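Local structure of allergen Bos d 2 (Bos taurus, 4WFV) at residues I29-G33 with P34-Y38; Y131-L134 with N135-G139. The protein probably carries pheromones, as a secreted lipocalin of cattle dander that is also a major allergen. All blocks are in the same frame, centred on the assembly; numbering follows the deposited sequence.

Contact 1: residues I29-G33 with P34-Y38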
loop_
_atom_site.group_PDB
_atom_site.type_symbol
_atom_site.label_atom_id
_atom_site.label_comp_id
_atom_site.label_asym_id
_atom_site.label_seq_id
_atom_site.Cartn_x
_atom_site.Cartn_y
_atom_site.Cartn_z
ATOM N N ILE A 29 -6.292 -3.513 9.097
ATOM C CA ILE A 29 -4.898 -3.808 8.759
ATOM C C ILE A 29 -4.141 -4.691 9.752
ATOM O O ILE A 29 -2.971 -4.964 9.553
ATOM C CB ILE A 29 -4.076 -2.515 8.532
ATOM C CG1 ILE A 29 -4.025 -1.659 9.814
ATOM C CG2 ILE A 29 -4.632 -1.737 7.350
ATOM C CD1 ILE A 29 -2.894 -0.614 9.784
ATOM N N VAL A 30 -4.808 -5.154 10.809
ATOM C CA VAL A 30 -4.182 -6.116 11.709
ATOM C C VAL A 30 -4.063 -7.470 11.019
ATOM O O VAL A 30 -4.624 -7.673 9.946
ATOM C CB VAL A 30 -4.963 -6.257 13.037
ATOM C CG1 VAL A 30 -4.983 -4.921 13.780
ATOM C CG2 VAL A 30 -6.381 -6.790 12.785
ATOM N N GLU A 31 -3.323 -8.386 11.633
ATOM C CA GLU A 31 -3.170 -9.708 11.037
ATOM C C GLU A 31 -4.521 -10.335 10.706
ATOM O O GLU A 31 -5.453 -10.296 11.511
ATOM C CB GLU A 31 -2.366 -10.617 11.960
ATOM C CG GLU A 31 -0.899 -10.268 11.994
ATOM C CD GLU A 31 -0.105 -11.217 12.861
ATOM O OE1 GLU A 31 0.238 -10.834 13.999
ATOM O OE2 GLU A 31 0.168 -12.342 12.398
ATOM N N GLY A 32 -4.643 -10.891 9.505
ATOM C CA GLY A 32 -5.897 -11.461 9.063
ATOM C C GLY A 32 -6.911 -10.441 8.569
ATOM O O GLY A 32 -7.996 -10.814 8.131
ATOM N N GLY A 33 -6.567 -9.157 8.629
ATOM C CA GLY A 33 -7.465 -8.114 8.159
ATOM C C GLY A 33 -7.497 -8.013 6.644
ATOM O O GLY A 33 -6.528 -8.344 5.966
ATOM N N PRO A 34 -8.614 -7.533 6.093
ATOM C CA PRO A 34 -8.784 -7.511 4.637
ATOM C C PRO A 34 -7.765 -6.633 3.905
ATOM O O PRO A 34 -7.388 -6.949 2.773
ATOM C CB PRO A 34 -10.204 -6.959 4.458
ATOM C CG PRO A 34 -10.499 -6.226 5.754
ATOM C CD PRO A 34 -9.790 -7.012 6.809
ATOM N N LEU A 35 -7.319 -5.554 4.542
ATOM C CA LEU A 35 -6.409 -4.613 3.885
ATOM C C LEU A 35 -4.986 -4.748 4.377
ATOM O O LEU A 35 -4.190 -3.835 4.207
ATOM C CB LEU A 35 -6.883 -3.163 4.076
ATOM C CG LEU A 35 -8.360 -2.963 3.713
ATOM C CD1 LEU A 35 -8.775 -1.490 3.875
ATOM C CD2 LEU A 35 -8.637 -3.471 2.301
ATOM N N ARG A 36 -4.668 -5.880 4.991
ATOM C CA ARG A 36 -3.275 -6.225 5.267
ATOM C C ARG A 36 -2.782 -7.111 4.133
ATOM O O ARG A 36 -3.116 -8.292 4.056
ATOM C CB ARG A 36 -3.151 -6.947 6.598
ATOM C CG ARG A 36 -1.721 -7.012 7.131
ATOM C CD ARG A 36 -1.683 -7.841 8.389
ATOM N NE ARG A 36 -0.368 -7.972 9.000
ATOM C CZ ARG A 36 0.071 -7.248 10.030
ATOM N NH1 ARG A 36 -0.678 -6.283 10.541
ATOM N NH2 ARG A 36 1.264 -7.479 10.547
ATOM N N ASN A 37 -2.031 -6.510 3.223
ATOM C CA ASN A 37 -1.701 -7.155 1.962
ATOM C C ASN A 37 -0.196 -7.142 1.764
ATOM O O ASN A 37 0.443 -6.087 1.824
ATOM C CB ASN A 37 -2.409 -6.432 0.812
ATOM C CG ASN A 37 -3.896 -6.235 1.078
ATOM O OD1 ASN A 37 -4.436 -5.144 0.878
ATOM N ND2 ASN A 37 -4.556 -7.288 1.552
ATOM N N TYR A 38 0.370 -8.325 1.544
ATOM C CA TYR A 38 1.817 -8.469 1.462
ATOM C C TYR A 38 2.289 -8.349 0.018
ATOM O O TYR A 38 2.317 -9.331 -0.737
ATOM C CB TYR A 38 2.259 -9.790 2.106
ATOM C CG TYR A 38 1.867 -9.907 3.565
ATOM C CD1 TYR A 38 2.591 -9.256 4.559
ATOM C CD2 TYR A 38 0.769 -10.669 3.950
ATOM C CE1 TYR A 38 2.234 -9.367 5.909
ATOM C CE2 TYR A 38 0.402 -10.786 5.296
ATOM C CZ TYR A 38 1.143 -10.128 6.260
ATOM O OH TYR A 38 0.796 -10.238 7.589
HETATM O O HOH W 1 -2.027 -11.525 7.892
#
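R36 reaches back over the residues before it because its CG stands anti to the backbone N (chi1 -165°) and the chain then runs straight out to NE, which delivers the guanidinium to the carbonyl of I29. E31 meets it from the other segment with CG beside its own backbone N (chi1 -73°), and this methylene lies 3.7 Å from R36 CZ, over the centre of one guanidinium face. The two side chains run alongside each other and point the same way, yet E31 OE1 and R36 NH2 stay 4.9 Å apart, so E31 offers its aliphatic part rather than a salt bridge.

At the edge of the guanidinium, R36 NH1 donates to I29 O at 2.8 Å, in the carbonyl plane. R36 NE uses another edge position, giving its hydrogen to Y38 OH at 2.9 Å, and a water links that hydroxyl to the amide N of G32.

The backbone of this loop, which joins strands 17-23 and 38-45 of the lipocalin barrel, makes two consecutive turns, type II from V30 to G33 and type I from G33 to R36. The second is closed by R36 N donating to G33 O over 3.2 Å, with the donor well above the carbonyl plane. Beyond it, N37 ND2 bonds P34 O at 3.1 Å. On the apolar side, I29 CG2 comes within 4.2 Å of L35 CB, and both side chains rest on M113 of strand 110-118.

Outside the loop R36 forms a salt bridge with E146 and a hydrogen bond with T151. I29 O and Y38 OH hold the buried guanidinium in plane, the bonds to E146 and T151 probably restrict its rotation further, and the nearby carboxylate of E146 probably favours its charged form.

Contact 2: residues Y131-L134 with N135-G139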
loop_
_atom_site.group_PDB
_atom_site.type_symbol
_atom_site.label_atom_id
_atom_site.label_comp_id
_atom_site.label_asym_id
_atom_site.label_seq_id
_atom_site.Cartn_x
_atom_site.Cartn_y
_atom_site.Cartn_z
ATOM N N TYR A 131 7.540 8.743 6.043
ATOM C CA TYR A 131 6.297 7.979 6.087
ATOM C C TYR A 131 5.318 8.540 7.130
ATOM O O TYR A 131 4.142 8.736 6.847
ATOM C CB TYR A 131 6.614 6.503 6.358
ATOM C CG TYR A 131 5.397 5.626 6.446
ATOM C CD1 TYR A 131 4.526 5.498 5.372
ATOM C CD2 TYR A 131 5.119 4.928 7.608
ATOM C CE1 TYR A 131 3.402 4.692 5.459
ATOM C CE2 TYR A 131 4.002 4.128 7.704
ATOM C CZ TYR A 131 3.144 4.021 6.635
ATOM O OH TYR A 131 2.028 3.211 6.738
ATOM N N GLN A 132 5.819 8.795 8.332
ATOM C CA GLN A 132 4.971 9.307 9.406
ATOM C C GLN A 132 4.451 10.715 9.130
ATOM O O GLN A 132 3.310 11.017 9.458
ATOM C CB GLN A 132 5.695 9.211 10.750
ATOM C CG GLN A 132 5.922 7.755 11.164
ATOM C CD GLN A 132 6.343 7.577 12.602
ATOM O OE1 GLN A 132 6.611 8.540 13.315
ATOM N NE2 GLN A 132 6.419 6.323 13.035
ATOM N N GLN A 133 5.255 11.551 8.481
ATOM C CA GLN A 133 4.790 12.873 8.091
ATOM C C GLN A 133 3.684 12.780 7.035
ATOM O O GLN A 133 2.675 13.496 7.103
ATOM C CB GLN A 133 5.958 13.717 7.579
ATOM C CG GLN A 133 5.555 15.133 7.199
ATOM C CD GLN A 133 5.063 15.935 8.387
ATOM O OE1 GLN A 133 5.535 15.757 9.513
ATOM N NE2 GLN A 133 4.102 16.819 8.145
ATOM N N LEU A 134 3.859 11.890 6.062
ATOM C CA LEU A 134 2.831 11.694 5.041
ATOM C C LEU A 134 1.525 11.198 5.663
ATOM O O LEU A 134 0.431 11.613 5.265
ATOM C CB LEU A 134 3.308 10.715 3.968
ATOM C CG LEU A 134 4.451 11.208 3.081
ATOM C CD1 LEU A 134 5.129 10.022 2.403
ATOM C CD2 LEU A 134 3.968 12.228 2.064
ATOM N N ASN A 135 1.638 10.310 6.641
ATOM C CA ASN A 135 0.464 9.840 7.367
ATOM C C ASN A 135 -0.287 11.000 8.006
ATOM O O ASN A 135 -1.502 11.142 7.851
ATOM C CB ASN A 135 0.861 8.836 8.449
ATOM C CG ASN A 135 1.285 7.492 7.886
ATOM O OD1 ASN A 135 1.071 7.207 6.712
ATOM N ND2 ASN A 135 1.889 6.665 8.728
ATOM N N SER A 136 0.442 11.827 8.745
ATOM C CA SER A 136 -0.201 12.895 9.505
ATOM C C SER A 136 -0.864 13.917 8.587
ATOM O O SER A 136 -1.926 14.435 8.902
ATOM C CB SER A 136 0.814 13.556 10.432
ATOM O OG SER A 136 1.231 12.633 11.415
ATOM N N GLU A 137 -0.246 14.177 7.446
ATOM C CA GLU A 137 -0.815 15.093 6.454
ATOM C C GLU A 137 -2.178 14.628 5.952
ATOM O O GLU A 137 -2.966 15.424 5.432
ATOM C CB GLU A 137 0.135 15.236 5.262
ATOM C CG GLU A 137 1.421 15.977 5.581
ATOM C CD GLU A 137 2.424 15.937 4.438
ATOM O OE1 GLU A 137 2.198 15.210 3.441
ATOM O OE2 GLU A 137 3.453 16.637 4.541
ATOM N N ARG A 138 -2.459 13.340 6.113
ATOM C CA ARG A 138 -3.668 12.755 5.549
ATOM C C ARG A 138 -4.603 12.184 6.593
ATOM O O ARG A 138 -5.512 11.416 6.267
ATOM C CB ARG A 138 -3.288 11.684 4.542
ATOM C CG ARG A 138 -2.705 12.316 3.319
ATOM C CD ARG A 138 -1.955 11.343 2.469
ATOM N NE ARG A 138 -1.458 12.051 1.298
ATOM C CZ ARG A 138 -0.359 12.797 1.303
ATOM N NH1 ARG A 138 0.365 12.910 2.416
ATOM N NH2 ARG A 138 0.021 13.429 0.200
ATOM N N GLY A 139 -4.377 12.554 7.849
ATOM C CA GLY A 139 -5.251 12.119 8.920
ATOM C C GLY A 139 -5.172 10.634 9.229
ATOM O O GLY A 139 -6.114 10.042 9.755
#
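Y131 and N135 meet one turn apart on the lipocalin alpha-helix 125-137, which packs against the outside of the beta-barrel and ends here in a Schellman motif. Their contact is the close-packed side of this last stretch. N135 ND2 sits over one face of the Y131 ring, offset toward the rim and 3.5 Å from CE2, with amide and ring planes 75° apart. Y131 CG is anti to the backbone N (chi1 179°), which places the ring against the N135 amide. Both polar ends are fixed from outside: T114 of strand 110-118 bonds Y131 OH and N135 OD1, while N142 accepts from N135 ND2. The amide is thus held at both ends, consistent with its modelled orientation. Between the two residues runs an ordinary helical bond, N135 N to Y131 O at 3.0 Å.

The exposed side is slacker. Q133 and E137 cross at about a right angle, and Q133 NE2 comes no nearer to E137 OE2 than 3.7 Å; the firm link there is between backbones, E137 N to Q133 O. S136 OG makes a weak bond to Q132 O, and its proton has another acceptor within reach.

Between these two sides, L134 and R138 lie alongside each other, and L134 reaches I91 and V99 on the barrel. G139 N reaches S136 O at 3.3 Å, and the positive phi of G139 turns the next backbone amide back toward N135 O, completing the Schellman motif. The R138 chain, extended to NE, runs past L134 O, and the turn at its end (chi4 81°) brings NH1 to donate to that oxygen, which lies at the guanidinium edge and near its plane. R138 NH1 also donates to E137 OE1 at 3.1 Å, in a salt bridge that uses the anti lone pair of that oxygen.

How the contacts relate
Contact 1 comes first along the chain, in the loop between strands 17-23 and 38-45, and contact 2 follows after the last long barrel strand, at the end of helix 125-137. Their centres lie about 20 Å apart and their nearest atoms about 7 Å, so they do not touch. Strand 110-118 serves both, through its neighbouring residues M113 and T114. The polypeptide after the helix also connects them, since N142 and I145 meet contact 2 and E146 and T151 meet contact 1. Loop and helix are thereby both tied to the one barrel of this probable pheromone carrier.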